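Local coordinates for sugar ABC transporter, periplasmic sugar-binding protein (Caulobacter crescentus, PDB 4IRX), which binds myo-inositol in the periplasm and probably delivers it to an ABC transporter for uptake, at residues V13-N16 with F22-A25; L18-F23 with T138-S143. All coordinates share one frame; numbering follows the deposited sequence. Where two conformers were deposited one is given.

Interaction 1 of 2, residues V13-N16 with F22-A25. With INS (1,2,3,4,5,6-hexahydroxy-cyclohexane), chain C.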
# COMPACT_ATOMS: atom_id res chain seq x y z
N VAL A 13 -6.35 15.60 -5.23
CA VAL A 13 -5.87 14.29 -4.81
C VAL A 13 -4.37 14.24 -5.01
O VAL A 13 -3.88 14.28 -6.14
CB VAL A 13 -6.56 13.16 -5.58
CG1 VAL A 13 -6.15 11.81 -5.01
CG2 VAL A 13 -8.07 13.33 -5.49
N SER A 14 -3.65 14.14 -3.90
CA SER A 14 -2.20 14.10 -3.90
C SER A 14 -1.66 12.70 -3.65
O SER A 14 -1.81 12.17 -2.55
CB SER A 14 -1.69 15.07 -2.84
OG SER A 14 -0.27 14.92 -2.69
N PHE A 15 -1.03 12.11 -4.66
CA PHE A 15 -0.46 10.77 -4.55
C PHE A 15 1.00 10.83 -4.15
O PHE A 15 1.70 11.73 -4.58
CB PHE A 15 -0.58 10.04 -5.90
CG PHE A 15 -1.97 9.53 -6.20
CD1 PHE A 15 -2.36 8.28 -5.75
CD2 PHE A 15 -2.88 10.28 -6.93
CE1 PHE A 15 -3.64 7.79 -6.00
CE2 PHE A 15 -4.16 9.81 -7.19
CZ PHE A 15 -4.54 8.56 -6.73
N ASN A 16 1.45 9.88 -3.35
CA ASN A 16 2.86 9.84 -2.99
C ASN A 16 3.82 9.60 -4.15
O ASN A 16 4.87 10.24 -4.20
CB ASN A 16 3.11 8.82 -1.88
CG ASN A 16 2.59 7.45 -2.22
OD1 ASN A 16 1.39 7.26 -2.38
ND2 ASN A 16 3.49 6.46 -2.31
N PHE A 22 0.49 -0.02 -8.19
CA PHE A 22 -0.69 -0.04 -7.33
C PHE A 22 -1.43 1.27 -7.43
O PHE A 22 -2.66 1.28 -7.50
CB PHE A 22 -0.23 -0.27 -5.90
CG PHE A 22 -1.32 -0.20 -4.87
CD1 PHE A 22 -2.12 -1.30 -4.62
CD2 PHE A 22 -1.48 0.94 -4.10
CE1 PHE A 22 -3.12 -1.26 -3.65
CE2 PHE A 22 -2.47 0.99 -3.10
CZ PHE A 22 -3.27 -0.13 -2.87
N PHE A 23 -0.69 2.37 -7.43
CA PHE A 23 -1.33 3.69 -7.43
C PHE A 23 -1.81 4.15 -8.81
O PHE A 23 -2.79 4.87 -8.90
CB PHE A 23 -0.42 4.74 -6.75
CG PHE A 23 -0.34 4.55 -5.27
CD1 PHE A 23 -1.42 4.83 -4.47
CD2 PHE A 23 0.80 4.02 -4.68
CE1 PHE A 23 -1.34 4.63 -3.10
CE2 PHE A 23 0.88 3.83 -3.30
CZ PHE A 23 -0.20 4.13 -2.52
N VAL A 24 -1.12 3.73 -9.87
CA VAL A 24 -1.64 3.94 -11.22
C VAL A 24 -3.03 3.31 -11.31
O VAL A 24 -3.98 3.93 -11.81
CB VAL A 24 -0.69 3.32 -12.28
CG1 VAL A 24 -1.31 3.39 -13.65
CG2 VAL A 24 0.66 4.06 -12.27
N ALA A 25 -3.17 2.09 -10.81
CA ALA A 25 -4.46 1.42 -10.85
C ALA A 25 -5.50 2.15 -9.99
O ALA A 25 -6.65 2.29 -10.39
CB ALA A 25 -4.33 -0.04 -10.45
C1 INS C . 0.20 0.31 -0.80
C2 INS C . 0.56 -0.76 -1.78
C3 INS C . 1.71 -0.26 -2.62
C4 INS C . 2.90 0.02 -1.77
C5 INS C . 2.59 1.11 -0.81
C6 INS C . 1.39 0.75 0.04
O1 INS C . -0.84 -0.13 0.03
O2 INS C . 0.89 -1.93 -1.10
O3 INS C . 2.03 -1.20 -3.63
O4 INS C . 4.01 0.35 -2.55
O5 INS C . 3.71 1.36 -0.02
O6 INS C . 1.09 1.76 0.97
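F15, at the end of strand 10-15, and F23, in the first turn of helix 21-37, meet inside the first beta-alpha-beta unit of the fold, beside the inositol pocket. The contact between them is apolar: F15 CD1 lies 3.8 Å from F23 CD1, and F23 CD1 sits at the edge of the F15 ring, near its plane. N16, the first residue past the strand, turns its amide onto F23. Its OD1 stands over one face of the F23 ring, offset toward the rim and 3.5 Å from F23 CZ, with the amide and ring planes 84° apart. A chi1 of 54°, which sets N16 CG between its backbone N and carbonyl carbon, brings the amide round to that face. F22 CD2 lies over the centre of the opposite face, so the F23 ring is held between an amide and a second aromatic ring. F22 in turn makes a CH-pi contact with myo-inositol, INS C2 lying over its ring centre, 3.5 Å above the plane. M26 and L30 of the same helix also pack on F15. F22, at the helix start just after the strand, stacks a ring face on inositol as aromatics do on sugars in periplasmic binding proteins.

Interaction 2 of 2, residues L18-F23 with T138-S143. With INS (1,2,3,4,5,6-hexahydroxy-cyclohexane), chain C.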
# COMPACT_ATOMS: atom_id res chain seq x y z
N LEU A 18 3.21 8.25 -8.31
CA LEU A 18 2.42 7.64 -9.38
C LEU A 18 3.24 6.80 -10.35
O LEU A 18 2.75 6.36 -11.37
CB LEU A 18 1.52 8.66 -10.09
CG LEU A 18 0.19 8.92 -9.38
CD1 LEU A 18 -0.49 10.18 -9.91
CD2 LEU A 18 -0.73 7.72 -9.61
N SER A 19 4.50 6.55 -10.00
CA SER A 19 5.24 5.52 -10.72
C SER A 19 4.99 4.11 -10.16
O SER A 19 5.43 3.11 -10.75
CB SER A 19 6.73 5.84 -10.74
OG SER A 19 7.29 5.63 -9.47
N GLN A 20 4.25 4.01 -9.04
CA GLN A 20 3.93 2.70 -8.47
C GLN A 20 2.70 2.13 -9.13
O GLN A 20 1.66 2.79 -9.19
CB GLN A 20 3.65 2.79 -6.96
CG GLN A 20 4.83 3.21 -6.12
CD GLN A 20 4.60 3.02 -4.65
OE1 GLN A 20 3.71 2.28 -4.25
NE2 GLN A 20 5.36 3.72 -3.83
N PRO A 21 2.77 0.88 -9.62
CA PRO A 21 1.64 0.25 -10.31
C PRO A 21 0.37 0.21 -9.49
O PRO A 21 -0.71 0.38 -10.06
CB PRO A 21 2.12 -1.19 -10.55
CG PRO A 21 3.59 -1.16 -10.38
CD PRO A 21 3.98 0.03 -9.59
N PHE A 22 0.49 -0.02 -8.19
CA PHE A 22 -0.69 -0.04 -7.33
C PHE A 22 -1.43 1.27 -7.43
O PHE A 22 -2.66 1.28 -7.50
CB PHE A 22 -0.23 -0.27 -5.90
CG PHE A 22 -1.32 -0.20 -4.87
CD1 PHE A 22 -2.12 -1.30 -4.62
CD2 PHE A 22 -1.48 0.94 -4.10
CE1 PHE A 22 -3.12 -1.26 -3.65
CE2 PHE A 22 -2.47 0.99 -3.10
CZ PHE A 22 -3.27 -0.13 -2.87
N PHE A 23 -0.69 2.37 -7.43
CA PHE A 23 -1.33 3.69 -7.43
C PHE A 23 -1.81 4.15 -8.81
O PHE A 23 -2.79 4.87 -8.90
CB PHE A 23 -0.42 4.74 -6.75
CG PHE A 23 -0.34 4.55 -5.27
CD1 PHE A 23 -1.42 4.83 -4.47
CD2 PHE A 23 0.80 4.02 -4.68
CE1 PHE A 23 -1.34 4.63 -3.10
CE2 PHE A 23 0.88 3.83 -3.30
CZ PHE A 23 -0.20 4.13 -2.52
N THR A 138 10.32 -5.05 2.83
CA THR A 138 9.30 -4.06 3.19
C THR A 138 9.07 -3.01 2.11
O THR A 138 9.95 -2.72 1.29
CB THR A 138 9.62 -3.34 4.52
OG1 THR A 138 10.71 -2.41 4.32
CG2 THR A 138 9.99 -4.34 5.61
N ASN A 139 7.85 -2.46 2.10
CA ASN A 139 7.49 -1.35 1.22
C ASN A 139 7.84 0.01 1.85
O ASN A 139 8.23 0.07 3.01
CB ASN A 139 5.99 -1.41 0.94
CG ASN A 139 5.14 -1.25 2.20
OD1 ASN A 139 5.32 -1.99 3.17
ND2 ASN A 139 4.19 -0.29 2.18
N ASP A 140 7.68 1.07 1.05
CA ASP A 140 7.73 2.50 1.48
C ASP A 140 7.96 2.74 2.99
O ASP A 140 6.99 2.82 3.76
CB ASP A 140 6.42 3.23 1.10
CG ASP A 140 6.26 3.49 -0.38
OD1 ASP A 140 7.25 3.82 -1.10
OD2 ASP A 140 5.11 3.42 -0.86
N PRO A 141 9.23 2.82 3.44
CA PRO A 141 9.46 2.75 4.89
C PRO A 141 8.83 3.82 5.77
O PRO A 141 8.57 3.53 6.93
CB PRO A 141 10.99 2.85 5.00
CG PRO A 141 11.48 2.28 3.72
CD PRO A 141 10.47 2.65 2.66
N GLY A 142 8.58 5.00 5.23
CA GLY A 142 7.95 6.06 6.01
C GLY A 142 6.43 6.00 6.06
O GLY A 142 5.79 6.76 6.77
N SER A 143 5.85 5.08 5.31
CA SER A 143 4.40 4.96 5.24
C SER A 143 3.82 4.16 6.43
O SER A 143 4.37 3.14 6.80
CB SER A 143 4.04 4.26 3.93
OG SER A 143 2.66 3.95 3.86
C1 INS C . 0.20 0.31 -0.80
C2 INS C . 0.56 -0.76 -1.78
C3 INS C . 1.71 -0.26 -2.62
C4 INS C . 2.90 0.02 -1.77
C5 INS C . 2.59 1.11 -0.81
C6 INS C . 1.39 0.75 0.04
O1 INS C . -0.84 -0.13 0.03
O2 INS C . 0.89 -1.93 -1.10
O3 INS C . 2.03 -1.20 -3.63
O4 INS C . 4.01 0.35 -2.55
O5 INS C . 3.71 1.36 -0.02
O6 INS C . 1.09 1.76 0.97
O HOH W 1 7.69 5.29 -4.00
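Q20 and D140 reach each other from opposite directions beside the bound inositol and join in a nearly straight hydrogen bond, Q20 NE2 to D140 OD2, of 3.0 Å with an N-H...O angle of 175°. D140 OD2 accepts it through its syn lone pair, and the oxygen lies in the Q20 amide plane. A weak bond from the same NE2 to D140 OD1 is bent to 122°. Both groups also hold the ligand: INS O4 donates to Q20 OE1 over 2.6 Å, and INS O5 donates to D140 OD2, also over 2.6 Å. INS O5 also accepts a nearly straight bond from N139 ND2 (2.8 Å), so this one hydroxyl is both donor and acceptor. D140 OD2 further forms a salt bridge with R97, which probably stabilises the carboxylate as an anion. A water accepts from Q20 NE2 at 2.8 Å and lies near D140 OD1.

The contact spans the cleft of a two-domain periplasmic binding protein: Q20 is the N-cap residue of helix 21-37 on one side, while 138-143 follows strand 132-138 of the parallel sheet of the second domain on the other. There D140 to S143 form a type I turn, closed by S143 N to D140 O, and S143 is the N-cap residue of helix 144-160.

The Q20 chain runs extended beyond CG (chi2 -168°), which carries its amide from the helix start across to D140. Next to it, F22 CB comes within 3.3 Å of INS O3. Q20 CB packs at the edge of the F23 ring, near its plane, and N139 also rests on S174, R149 and M205.

Overall arrangement
Both contacts are buried, but they do different work in the fold. Interaction 1 lies within one domain, between neighbouring elements of a beta-alpha-beta unit, and is made by aromatic rings and an amide oxygen set over a ring face. Interaction 2 joins residues far apart in the chain across the ligand cleft, with less buried surface and with hydrogen bonds in place of packing. The two share F22, F23 and the start of helix 21-37, their centres lie about 9 Å apart, and both touch inositol. N16 of interaction 1 also packs against D140 of interaction 2, so the N16 amide, which covers F23, also borders the polar bridge.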